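Local coordinates for protein DNA polymerase (Pyrobaculum calidifontis, PDB 5MDN) that probably catalyses template-directed DNA synthesis from deoxyribonucleoside triphosphates, as a family B DNA polymerase of a hyperthermophilic archaeon, at residues A[277-280]-A[281-285]. Residues are numbered along the deposited sequence; the frame is centred on the assembly and turned at random.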
# COMPACT_ATOMS: atom_id res chain seq x y z
N ASP A 277 1.48 0.60 9.47
CA ASP A 277 1.43 -0.84 9.22
C ASP A 277 2.27 -1.11 7.97
O ASP A 277 1.89 -0.71 6.87
CB ASP A 277 -0.01 -1.31 9.05
CG ASP A 277 -0.12 -2.82 8.85
OD1 ASP A 277 0.92 -3.51 8.89
OD2 ASP A 277 -1.25 -3.31 8.66
N LEU A 278 3.40 -1.80 8.16
CA LEU A 278 4.32 -2.03 7.05
C LEU A 278 3.72 -2.95 5.99
O LEU A 278 4.15 -2.90 4.83
CB LEU A 278 5.63 -2.61 7.57
CG LEU A 278 6.38 -1.73 8.57
CD1 LEU A 278 7.68 -2.39 9.00
CD2 LEU A 278 6.64 -0.35 7.99
N TYR A 279 2.75 -3.79 6.35
CA TYR A 279 2.10 -4.62 5.34
C TYR A 279 1.31 -3.79 4.34
O TYR A 279 1.06 -4.25 3.22
CB TYR A 279 1.20 -5.66 6.00
CG TYR A 279 0.60 -6.66 5.04
CD1 TYR A 279 1.39 -7.31 4.10
CD2 TYR A 279 -0.76 -6.95 5.07
CE1 TYR A 279 0.84 -8.22 3.22
CE2 TYR A 279 -1.31 -7.86 4.19
CZ TYR A 279 -0.51 -8.50 3.27
OH TYR A 279 -1.06 -9.41 2.40
N ASN A 280 0.89 -2.57 4.72
CA ASN A 280 0.22 -1.69 3.78
C ASN A 280 1.13 -1.34 2.60
O ASN A 280 0.67 -1.32 1.45
CB ASN A 280 -0.23 -0.41 4.49
CG ASN A 280 -1.36 -0.66 5.47
OD1 ASN A 280 -1.50 0.05 6.47
ND2 ASN A 280 -2.18 -1.66 5.19
N ILE A 281 2.40 -1.06 2.86
CA ILE A 281 3.29 -0.62 1.79
C ILE A 281 3.91 -1.79 1.03
O ILE A 281 4.12 -1.69 -0.19
CB ILE A 281 4.38 0.32 2.34
CG1 ILE A 281 5.20 0.92 1.20
CG2 ILE A 281 5.28 -0.39 3.33
CD1 ILE A 281 4.41 1.87 0.31
N VAL A 282 4.20 -2.91 1.70
CA VAL A 282 4.82 -4.04 1.01
C VAL A 282 3.85 -4.74 0.07
O VAL A 282 4.28 -5.43 -0.85
CB VAL A 282 5.42 -5.04 2.01
CG1 VAL A 282 6.36 -4.35 2.98
CG2 VAL A 282 4.32 -5.79 2.76
N ASP A 283 2.54 -4.58 0.30
CA ASP A 283 1.55 -5.14 -0.61
C ASP A 283 1.71 -4.56 -2.01
O ASP A 283 1.36 -5.21 -3.00
CB ASP A 283 0.14 -4.90 -0.07
CG ASP A 283 -0.88 -5.89 -0.61
OD1 ASP A 283 -0.59 -6.56 -1.62
OD2 ASP A 283 -1.97 -6.00 -0.02
N GLU A 284 2.22 -3.33 -2.12
CA GLU A 284 2.40 -2.67 -3.40
C GLU A 284 3.63 -3.15 -4.16
O GLU A 284 3.77 -2.82 -5.34
CB GLU A 284 2.49 -1.15 -3.20
CG GLU A 284 1.22 -0.53 -2.62
CD GLU A 284 1.42 0.91 -2.19
OE1 GLU A 284 2.19 1.63 -2.87
OE2 GLU A 284 0.82 1.32 -1.18
N PHE A 285 4.53 -3.91 -3.52
CA PHE A 285 5.72 -4.43 -4.18
C PHE A 285 5.37 -5.67 -4.99
O PHE A 285 5.04 -6.72 -4.42
CB PHE A 285 6.82 -4.75 -3.16
CG PHE A 285 7.23 -3.58 -2.32
CD1 PHE A 285 7.27 -2.30 -2.85
CD2 PHE A 285 7.61 -3.76 -1.00
CE1 PHE A 285 7.66 -1.23 -2.08
CE2 PHE A 285 8.00 -2.69 -0.22
CZ PHE A 285 8.03 -1.42 -0.77
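Leu278 O takes the amide of Val282 at 3.1 Å, N-H...O 162°, the i to i+4 bond of an alpha-helical turn; a weak i to i+3 bond reaches the same oxygen from Ile281 N. One residue on, Asp283 N bonds Tyr279 O at 3.3 Å, arriving from above the carbonyl plane. Asp277 is the N-cap: its OD1 accepts from Tyr279 N (3.1 Å), the amide meeting the carboxylate from above its plane. Asn231 N (weakly) and Asn233 N also bond this carboxylate, which ties the helix start to the loop after strand 226-229 and the first turn of helix 232-247; Asp236, a magnesium-binding residue, has its side chain about 8 Å from that of Asp277. Glu284 OE2 makes a salt bridge to Arg373 of helix 370-384. Val282 to Phe285 form a type I turn, and one face of the Phe285 ring lies over Ile281 O. Tyr279, with CG opposite the backbone N (chi1 -174°), carries its ring toward the helix's C-terminal end, where CD1 touches Val282 CG2 at 3.6 Å. Leu278 packs on Leu343, Ile281 on Leu347 and Leu351, and Val282 on Leu347, so this turn, continuing directly from edge strand 274-277 of the exonuclease-domain sheet, lies against helix 326-356.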